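Local atomic coordinates of 2-oxoglutarate-dependent dioxygenase DAO (PDB entry 6KUN), a protein that probably inactivates the plant hormone auxin by oxidising indole-3-acetic acid to 2-oxoindole-3-acetic acid, using iron(II) and 2-oxoglutarate. Residues B[3-11]-B[20-28]; B[183-193]-B[232-243]. All blocks are in the same frame, centred on the assembly; numbering follows the deposited sequence.

Contact 1 (B[3-11]-B[20-28]); sequences EIPAIDLRL and ETARLRDAC
E20 and R23, one turn apart on the helix, reach up to the edge strand 6-8 and take hold of its backbone. Followed outward from CB, E20 first lies against the isobutyl group of L11, its CB 3.8 Å from L11 CG. CG of E20 touches both L11 CD2 and the carbonyl O of D8. The chain bends here (chi2 72°), turning the carboxylate back to the strand, and CD meets the same L11 methyl. At the tip the two oxygens part company. OE1 takes the backbone N of D8 at 2.7 Å through its anti lone pair, in a nearly straight bond (172°). OE2 turns the other way, to a salt bridge with R23 NH1 at 3.0 Å.

R23 in turn presents its guanidinium end-on, and NH1 and NH2 both point at the carbonyl O of A6, each 2.9 Å from it. Neither N-H is straight, because one atom serves both. The I7 methyl CD1 covers one face of the group, towards its rim, and reaches back to CB of R23. An alanine at this position is likely to leave A6 O without its two donors and E20 OE2 without its charge partner, with the end of I7 less well covered.

Towards the start of the strand the contact turns apolar, with P5 CG resting on the A27 methyl at 3.6 Å. At the other end D8 OD1 accepts from L11 N in an Asx motif, which holds the turn that leaves the strand. The arrangement is that of the first strand and helix of a beta-alpha-beta unit: the axes of strand 6-8 and helix segment 20-28 approach to 8.5 Å, and P5, I7 and L9 bond through their backbones to strand 33-37.

Contact 2 (B[183-193]-B[232-243]); sequences QEDECVGGLEV and HRVQCVAAVPRV. With AKG (2-oxoglutaric acid), chain G.
H232 and L191 belong to neighbouring antiparallel strands in the four-stranded sheet of the jelly-roll (double-stranded beta-helix) core, beside the 2-oxoglutarate pocket. E192 and R233 form the hydrogen-bonded pair, each backbone N bonded to the other's O. Their side chains share one face of the sheet and meet there: NE and NH2 of R233 converge side-on upon E192 OE1, each at 2.8 Å, nearly in the guanidinium plane. On the opposite face, with H232 and V193, L191 CD1 packs on V234 CG2 at 3.9 Å.

The pairing ends at G190, whose O accepts from Q235 N at 2.8 Å; a CB on G190 would run into Q235 O. One water then bridges G189 O and Q235 O. Further along, V188 CG1 lies on R242 CB, and D185 OD2 takes the backbone N of V243 at 3.0 Å, almost straight.

H232 is predicted to bind iron with H173 and D175, and its NE2 makes a weak 3.3 Å bond to O2 of 2-oxoglutarate. R242, extended from CG to NE, directs its guanidinium at the other carboxylate. The cosubstrate is thus addressed at both ends: its 2-oxo acid end lies by the predicted iron ligands, while the arginine probably neutralises its far carboxylate.

From the N terminus, contact 1 comes first: it brings together segments eight residues apart, closing the connection from strand 6-8 to helix 18-30 in the N-terminal part of the chain. Contact 2 follows in series, neither nested in the first nor crossing it. It closes a longer excursion of 38 residues, through strands 201-203 and 211-215 and helix 217-222, before the chain returns as strand 232-235. The two centres lie about 23 Å apart. Both contacts reach the eight-stranded mixed sheet without touching each other; in it strand 6-8 is an outermost strand and strand 242-249 an inner one. Contact 2 also ties that sheet to the four-stranded one holding strands 191-194 and 232-235.

Contact 1 (B[3-11]-B[20-28])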
loop_
_atom_site.group_PDB
_atom_site.type_symbol
_atom_site.label_atom_id
_atom_site.label_comp_id
_atom_site.label_asym_id
_atom_site.label_seq_id
_atom_site.Cartn_x
_atom_site.Cartn_y
_atom_site.Cartn_z
ATOM N N GLU B 3 7.990 17.584 6.194
ATOM C CA GLU B 3 7.720 18.724 7.055
ATOM C C GLU B 3 6.374 19.384 6.745
ATOM O O GLU B 3 6.171 20.558 7.037
ATOM C CB GLU B 3 8.814 19.794 6.922
ATOM C CG GLU B 3 10.229 19.314 7.120
ATOM C CD GLU B 3 11.216 20.465 7.222
ATOM O OE1 GLU B 3 11.504 20.898 8.357
ATOM O OE2 GLU B 3 11.691 20.943 6.168
ATOM N N ILE B 4 5.466 18.649 6.118
ATOM C CA ILE B 4 4.135 19.154 5.794
ATOM C C ILE B 4 3.230 18.860 6.984
ATOM O O ILE B 4 3.095 17.686 7.362
ATOM C CB ILE B 4 3.593 18.495 4.515
ATOM C CG1 ILE B 4 4.105 19.232 3.273
ATOM C CG2 ILE B 4 2.080 18.486 4.522
ATOM C CD1 ILE B 4 5.602 19.384 3.230
ATOM N N PRO B 5 2.567 19.861 7.570
ATOM C CA PRO B 5 1.767 19.593 8.767
ATOM C C PRO B 5 0.721 18.540 8.470
ATOM O O PRO B 5 0.191 18.479 7.354
ATOM C CB PRO B 5 1.100 20.943 9.088
ATOM C CG PRO B 5 1.732 21.926 8.219
ATOM C CD PRO B 5 2.317 21.209 7.043
ATOM N N ALA B 6 0.428 17.728 9.492
ATOM C CA ALA B 6 -0.610 16.698 9.444
ATOM C C ALA B 6 -1.745 17.117 10.371
ATOM O O ALA B 6 -1.503 17.482 11.523
ATOM C CB ALA B 6 -0.049 15.328 9.856
ATOM N N ILE B 7 -2.969 17.082 9.853
ATOM C CA ILE B 7 -4.164 17.534 10.552
ATOM C C ILE B 7 -5.090 16.348 10.729
ATOM O O ILE B 7 -5.418 15.663 9.754
ATOM C CB ILE B 7 -4.885 18.663 9.770
ATOM C CG1 ILE B 7 -3.966 19.877 9.584
ATOM C CG2 ILE B 7 -6.192 19.075 10.471
ATOM C CD1 ILE B 7 -3.487 20.491 10.891
ATOM N N ASP B 8 -5.538 16.123 11.949
ATOM C CA ASP B 8 -6.505 15.054 12.209
ATOM C C ASP B 8 -7.912 15.645 12.200
ATOM O O ASP B 8 -8.253 16.470 13.059
ATOM C CB ASP B 8 -6.213 14.346 13.536
ATOM C CG ASP B 8 -7.166 13.200 13.798
ATOM O OD1 ASP B 8 -8.388 13.419 13.766
ATOM O OD2 ASP B 8 -6.693 12.070 14.017
ATOM N N LEU B 9 -8.720 15.222 11.225
ATOM C CA LEU B 9 -9.994 15.866 10.952
ATOM C C LEU B 9 -11.029 15.517 12.005
ATOM O O LEU B 9 -11.947 16.307 12.255
ATOM C CB LEU B 9 -10.547 15.429 9.593
ATOM C CG LEU B 9 -9.882 15.940 8.326
ATOM C CD1 LEU B 9 -10.593 15.400 7.061
ATOM C CD2 LEU B 9 -9.913 17.432 8.345
ATOM N N ARG B 10 -10.941 14.316 12.599
ATOM C CA ARG B 10 -11.855 13.991 13.691
ATOM C C ARG B 10 -11.564 14.905 14.880
ATOM O O ARG B 10 -12.476 15.380 15.561
ATOM C CB ARG B 10 -11.731 12.515 14.063
ATOM C CG ARG B 10 -11.501 11.588 12.864
ATOM C CD ARG B 10 -11.340 10.091 13.217
ATOM N NE ARG B 10 -9.946 9.714 13.476
ATOM C CZ ARG B 10 -9.352 8.605 13.020
ATOM N NH1 ARG B 10 -10.012 7.743 12.238
ATOM N NH2 ARG B 10 -8.081 8.378 13.315
ATOM N N LEU B 11 -10.285 15.180 15.129
ATOM C CA LEU B 11 -9.893 16.034 16.251
ATOM C C LEU B 11 -10.347 17.482 16.029
ATOM O O LEU B 11 -11.114 18.031 16.841
ATOM C CB LEU B 11 -8.375 15.914 16.434
ATOM C CG LEU B 11 -7.693 16.822 17.460
ATOM C CD1 LEU B 11 -8.241 16.503 18.837
ATOM C CD2 LEU B 11 -6.183 16.678 17.427
ATOM N N GLU B 20 -6.078 22.062 17.067
ATOM C CA GLU B 20 -5.910 21.405 15.760
ATOM C C GLU B 20 -6.461 22.290 14.649
ATOM O O GLU B 20 -5.887 22.355 13.546
ATOM C CB GLU B 20 -6.598 20.052 15.740
ATOM C CG GLU B 20 -6.213 19.112 14.577
ATOM C CD GLU B 20 -4.828 18.560 14.723
ATOM O OE1 GLU B 20 -4.447 17.707 13.898
ATOM O OE2 GLU B 20 -4.108 18.969 15.660
ATOM N N THR B 21 -7.580 22.977 14.924
ATOM C CA THR B 21 -8.152 23.907 13.967
ATOM C C THR B 21 -7.201 25.063 13.673
ATOM O O THR B 21 -7.079 25.513 12.526
ATOM C CB THR B 21 -9.479 24.427 14.524
ATOM O OG1 THR B 21 -10.444 23.350 14.546
ATOM C CG2 THR B 21 -10.019 25.559 13.690
ATOM N N ALA B 22 -6.526 25.556 14.700
ATOM C CA ALA B 22 -5.560 26.607 14.488
ATOM C C ALA B 22 -4.345 26.087 13.742
ATOM O O ALA B 22 -3.724 26.833 12.978
ATOM C CB ALA B 22 -5.123 27.207 15.817
ATOM N N ARG B 23 -3.975 24.826 13.947
ATOM C CA ARG B 23 -2.906 24.252 13.139
ATOM C C ARG B 23 -3.328 24.180 11.684
ATOM O O ARG B 23 -2.510 24.395 10.784
ATOM C CB ARG B 23 -2.525 22.861 13.650
ATOM C CG ARG B 23 -1.774 22.902 14.989
ATOM C CD ARG B 23 -1.176 21.544 15.353
ATOM N NE ARG B 23 -0.349 21.028 14.280
ATOM C CZ ARG B 23 -0.599 19.905 13.606
ATOM N NH1 ARG B 23 -1.637 19.140 13.917
ATOM N NH2 ARG B 23 0.207 19.560 12.645
ATOM N N LEU B 24 -4.596 23.841 11.446
ATOM C CA LEU B 24 -5.141 23.796 10.090
ATOM C C LEU B 24 -5.024 25.154 9.417
ATOM O O LEU B 24 -4.514 25.264 8.304
ATOM C CB LEU B 24 -6.613 23.355 10.137
ATOM C CG LEU B 24 -7.382 23.445 8.811
ATOM C CD1 LEU B 24 -6.603 22.762 7.746
ATOM C CD2 LEU B 24 -8.758 22.813 8.964
ATOM N N ARG B 25 -5.474 26.213 10.105
ATOM C CA ARG B 25 -5.469 27.535 9.473
ATOM C C ARG B 25 -4.041 27.970 9.205
ATOM O O ARG B 25 -3.723 28.507 8.128
ATOM C CB ARG B 25 -6.196 28.548 10.349
ATOM C CG ARG B 25 -6.227 29.980 9.725
ATOM C CD ARG B 25 -6.346 31.104 10.797
ATOM N NE ARG B 25 -7.329 30.665 11.755
ATOM C CZ ARG B 25 -7.105 30.435 13.038
ATOM N NH1 ARG B 25 -5.909 30.655 13.609
ATOM N NH2 ARG B 25 -8.105 29.975 13.769
ATOM N N ASP B 26 -3.150 27.677 10.150
ATOM C CA ASP B 26 -1.769 28.072 9.998
ATOM C C ASP B 26 -1.112 27.365 8.827
ATOM O O ASP B 26 -0.354 27.977 8.060
ATOM C CB ASP B 26 -1.021 27.780 11.298
ATOM C CG ASP B 26 0.335 28.379 11.308
ATOM O OD1 ASP B 26 0.416 29.628 11.371
ATOM O OD2 ASP B 26 1.311 27.608 11.225
ATOM N N ALA B 27 -1.425 26.099 8.626
ATOM C CA ALA B 27 -0.889 25.386 7.468
ATOM C C ALA B 27 -1.418 25.980 6.172
ATOM O O ALA B 27 -0.660 26.175 5.227
ATOM C CB ALA B 27 -1.234 23.904 7.561
ATOM N N CYS B 28 -2.708 26.282 6.119
ATOM C CA CYS B 28 -3.291 26.888 4.929
ATOM C C CYS B 28 -2.711 28.280 4.653
ATOM O O CYS B 28 -2.500 28.652 3.486
ATOM C CB CYS B 28 -4.811 26.972 5.098
ATOM S SG CYS B 28 -5.636 25.387 5.034
#

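Contact 2 (B[183-193]-B[232-243])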
loop_
_atom_site.group_PDB
_atom_site.type_symbol
_atom_site.label_atom_id
_atom_site.label_comp_id
_atom_site.label_asym_id
_atom_site.label_seq_id
_atom_site.Cartn_x
_atom_site.Cartn_y
_atom_site.Cartn_z
ATOM N N GLN B 183 -4.700 11.705 -3.440
ATOM C CA GLN B 183 -4.211 10.427 -2.937
ATOM C C GLN B 183 -3.056 9.972 -3.832
ATOM O O GLN B 183 -3.274 9.535 -4.962
ATOM C CB GLN B 183 -5.327 9.383 -2.937
ATOM C CG GLN B 183 -4.864 7.980 -2.581
ATOM C CD GLN B 183 -5.518 7.453 -1.319
ATOM O OE1 GLN B 183 -6.473 6.679 -1.377
ATOM N NE2 GLN B 183 -5.004 7.871 -0.167
ATOM N N GLU B 184 -1.831 10.090 -3.327
ATOM C CA GLU B 184 -0.634 9.855 -4.127
ATOM C C GLU B 184 -0.276 8.375 -4.092
ATOM O O GLU B 184 -0.701 7.625 -3.218
ATOM C CB GLU B 184 0.536 10.710 -3.604
ATOM C CG GLU B 184 1.814 10.681 -4.456
ATOM C CD GLU B 184 2.866 11.661 -3.948
ATOM O OE1 GLU B 184 2.611 12.323 -2.919
ATOM O OE2 GLU B 184 3.941 11.775 -4.573
ATOM N N ASP B 185 0.492 7.957 -5.081
ATOM C CA ASP B 185 0.980 6.586 -5.126
ATOM C C ASP B 185 1.878 6.331 -3.933
ATOM O O ASP B 185 2.844 7.062 -3.736
ATOM C CB ASP B 185 1.754 6.367 -6.419
ATOM C CG ASP B 185 1.783 4.930 -6.822
ATOM O OD1 ASP B 185 1.828 4.065 -5.917
ATOM O OD2 ASP B 185 1.740 4.682 -8.050
ATOM N N GLU B 186 1.559 5.302 -3.133
ATOM C CA GLU B 186 2.380 4.988 -1.970
ATOM C C GLU B 186 3.827 4.703 -2.355
ATOM O O GLU B 186 4.746 5.039 -1.607
ATOM C CB GLU B 186 1.817 3.766 -1.235
ATOM C CG GLU B 186 0.344 3.838 -0.894
ATOM C CD GLU B 186 -0.151 2.560 -0.234
ATOM O OE1 GLU B 186 -1.331 2.211 -0.443
ATOM O OE2 GLU B 186 0.648 1.906 0.485
ATOM N N CYS B 187 4.048 4.109 -3.519
ATOM C CA CYS B 187 5.385 3.680 -3.901
ATOM C C CYS B 187 6.172 4.740 -4.641
ATOM O O CYS B 187 7.393 4.806 -4.491
ATOM C CB CYS B 187 5.278 2.422 -4.759
ATOM S SG CYS B 187 4.207 1.209 -3.947
ATOM N N VAL B 188 5.506 5.571 -5.425
ATOM C CA VAL B 188 6.150 6.550 -6.283
ATOM C C VAL B 188 5.718 7.913 -5.757
ATOM O O VAL B 188 4.531 8.269 -5.843
ATOM C CB VAL B 188 5.750 6.374 -7.756
ATOM C CG1 VAL B 188 6.611 7.238 -8.640
ATOM C CG2 VAL B 188 5.833 4.890 -8.152
ATOM N N GLY B 189 6.653 8.641 -5.184
ATOM C CA GLY B 189 6.359 9.987 -4.734
ATOM C C GLY B 189 6.486 10.970 -5.876
ATOM O O GLY B 189 5.928 10.778 -6.961
ATOM N N GLY B 190 7.247 12.028 -5.647
ATOM C CA GLY B 190 7.507 13.019 -6.667
ATOM C C GLY B 190 6.833 14.356 -6.441
ATOM O O GLY B 190 7.306 15.358 -6.989
ATOM N N LEU B 191 5.736 14.406 -5.683
ATOM C CA LEU B 191 5.064 15.680 -5.456
ATOM C C LEU B 191 5.958 16.571 -4.613
ATOM O O LEU B 191 6.522 16.139 -3.602
ATOM C CB LEU B 191 3.712 15.496 -4.766
ATOM C CG LEU B 191 2.933 16.790 -4.496
ATOM C CD1 LEU B 191 2.504 17.576 -5.721
ATOM C CD2 LEU B 191 1.708 16.480 -3.645
ATOM N N GLU B 192 6.078 17.826 -5.031
ATOM C CA GLU B 192 6.875 18.805 -4.312
ATOM C C GLU B 192 6.063 20.093 -4.266
ATOM O O GLU B 192 5.345 20.423 -5.224
ATOM C CB GLU B 192 8.216 19.026 -5.015
ATOM C CG GLU B 192 9.147 17.790 -5.060
ATOM C CD GLU B 192 10.476 18.116 -5.725
ATOM O OE1 GLU B 192 10.577 19.202 -6.336
ATOM O OE2 GLU B 192 11.415 17.292 -5.637
ATOM N N VAL B 193 6.142 20.779 -3.153
ATOM C CA VAL B 193 5.470 22.068 -2.987
ATOM C C VAL B 193 6.500 23.135 -2.638
ATOM O O VAL B 193 7.495 22.879 -1.953
ATOM C CB VAL B 193 4.384 22.006 -1.894
ATOM C CG1 VAL B 193 3.327 20.949 -2.259
ATOM C CG2 VAL B 193 5.032 21.700 -0.571
ATOM N N HIS B 232 3.102 23.965 -6.858
ATOM C CA HIS B 232 3.523 22.586 -6.748
ATOM C C HIS B 232 3.901 22.027 -8.108
ATOM O O HIS B 232 3.513 22.540 -9.164
ATOM C CB HIS B 232 2.466 21.678 -6.080
ATOM C CG HIS B 232 1.147 21.629 -6.794
ATOM N ND1 HIS B 232 0.208 22.629 -6.695
ATOM C CD2 HIS B 232 0.593 20.679 -7.581
ATOM C CE1 HIS B 232 -0.854 22.311 -7.408
ATOM N NE2 HIS B 232 -0.649 21.131 -7.953
ATOM N N ARG B 233 4.683 20.954 -8.044
ATOM C CA ARG B 233 5.126 20.237 -9.221
ATOM C C ARG B 233 5.299 18.770 -8.829
ATOM O O ARG B 233 5.133 18.387 -7.667
ATOM C CB ARG B 233 6.424 20.834 -9.764
ATOM C CG ARG B 233 7.614 20.524 -8.887
ATOM C CD ARG B 233 8.832 21.369 -9.223
ATOM N NE ARG B 233 9.955 21.014 -8.350
ATOM C CZ ARG B 233 11.183 21.506 -8.472
ATOM N NH1 ARG B 233 11.447 22.379 -9.431
ATOM N NH2 ARG B 233 12.145 21.124 -7.630
ATOM N N VAL B 234 5.667 17.955 -9.801
ATOM C CA VAL B 234 5.930 16.537 -9.561
ATOM C C VAL B 234 7.195 16.140 -10.308
ATOM O O VAL B 234 7.192 16.095 -11.547
ATOM C CB VAL B 234 4.751 15.660 -10.003
ATOM C CG1 VAL B 234 5.144 14.189 -9.863
ATOM C CG2 VAL B 234 3.536 15.960 -9.167
ATOM N N GLN B 235 8.268 15.855 -9.567
ATOM C CA GLN B 235 9.463 15.284 -10.167
ATOM C C GLN B 235 9.291 13.787 -10.383
ATOM O O GLN B 235 8.714 13.092 -9.542
ATOM C CB GLN B 235 10.683 15.480 -9.268
ATOM C CG GLN B 235 11.325 16.830 -9.332
ATOM C CD GLN B 235 12.574 16.877 -8.473
ATOM O OE1 GLN B 235 13.096 15.839 -8.063
ATOM N NE2 GLN B 235 13.056 18.083 -8.188
ATOM N N CYS B 236 9.829 13.290 -11.486
ATOM C CA CYS B 236 9.925 11.850 -11.696
ATOM C C CYS B 236 11.072 11.318 -10.843
ATOM O O CYS B 236 12.235 11.710 -11.018
ATOM C CB CYS B 236 10.153 11.489 -13.161
ATOM S SG CYS B 236 10.472 9.662 -13.329
ATOM N N VAL B 237 10.740 10.453 -9.902
ATOM C CA VAL B 237 11.708 9.979 -8.938
ATOM C C VAL B 237 11.978 8.498 -9.085
ATOM O O VAL B 237 12.848 7.969 -8.378
ATOM C CB VAL B 237 11.273 10.316 -7.499
ATOM C CG1 VAL B 237 10.997 11.827 -7.366
ATOM C CG2 VAL B 237 10.050 9.510 -7.102
ATOM N N ALA B 238 11.290 7.816 -9.998
ATOM C CA ALA B 238 11.491 6.385 -10.171
ATOM C C ALA B 238 11.075 5.992 -11.572
ATOM O O ALA B 238 10.336 6.717 -12.249
ATOM C CB ALA B 238 10.698 5.574 -9.142
ATOM N N ALA B 239 11.548 4.820 -12.000
ATOM C CA ALA B 239 11.303 4.335 -13.351
ATOM C C ALA B 239 10.045 3.481 -13.454
ATOM O O ALA B 239 9.980 2.589 -14.306
ATOM C CB ALA B 239 12.518 3.538 -13.849
ATOM N N VAL B 240 9.060 3.707 -12.592
ATOM C CA VAL B 240 7.793 2.978 -12.665
ATOM C C VAL B 240 6.624 3.956 -12.756
ATOM O O VAL B 240 6.731 5.101 -12.297
ATOM C CB VAL B 240 7.630 2.044 -11.450
ATOM C CG1 VAL B 240 8.828 1.123 -11.346
ATOM C CG2 VAL B 240 7.509 2.862 -10.169
ATOM N N PRO B 241 5.510 3.570 -13.368
ATOM C CA PRO B 241 4.366 4.491 -13.467
ATOM C C PRO B 241 3.895 4.979 -12.100
ATOM O O PRO B 241 3.829 4.212 -11.136
ATOM C CB PRO B 241 3.284 3.646 -14.144
ATOM C CG PRO B 241 4.016 2.523 -14.812
ATOM C CD PRO B 241 5.263 2.274 -14.018
ATOM N N ARG B 242 3.524 6.255 -12.039
ATOM C CA ARG B 242 2.948 6.841 -10.834
ATOM C C ARG B 242 1.448 7.076 -11.019
ATOM O O ARG B 242 1.029 7.783 -11.935
ATOM C CB ARG B 242 3.650 8.154 -10.488
ATOM C CG ARG B 242 2.944 8.973 -9.419
ATOM C CD ARG B 242 3.739 10.217 -9.061
ATOM N NE ARG B 242 3.039 11.055 -8.092
ATOM C CZ ARG B 242 2.000 11.829 -8.387
ATOM N NH1 ARG B 242 1.537 11.876 -9.629
ATOM N NH2 ARG B 242 1.424 12.558 -7.441
ATOM N N VAL B 243 0.648 6.477 -10.142
ATOM C CA VAL B 243 -0.802 6.580 -10.216
ATOM C C VAL B 243 -1.310 7.418 -9.048
ATOM O O VAL B 243 -0.868 7.264 -7.892
ATOM C CB VAL B 243 -1.475 5.198 -10.248
ATOM C CG1 VAL B 243 -2.946 5.358 -10.146
ATOM C CG2 VAL B 243 -1.095 4.490 -11.551
HETATM C C1 AKG G . -2.159 18.371 -9.167
HETATM O O1 AKG G . -2.580 17.775 -8.152
HETATM O O2 AKG G . -2.809 19.288 -9.713
HETATM C C2 AKG G . -0.869 17.985 -9.732
HETATM O O5 AKG G . 0.031 18.804 -9.823
HETATM C C3 AKG G . -0.655 16.566 -10.203
HETATM C C4 AKG G . -1.283 15.600 -9.206
HETATM C C5 AKG G . -1.046 14.181 -9.663
HETATM O O3 AKG G . -0.301 13.448 -8.976
HETATM O O4 AKG G . -1.604 13.791 -10.712
HETATM O O HOH W 1 7.204 10.817 -9.326
#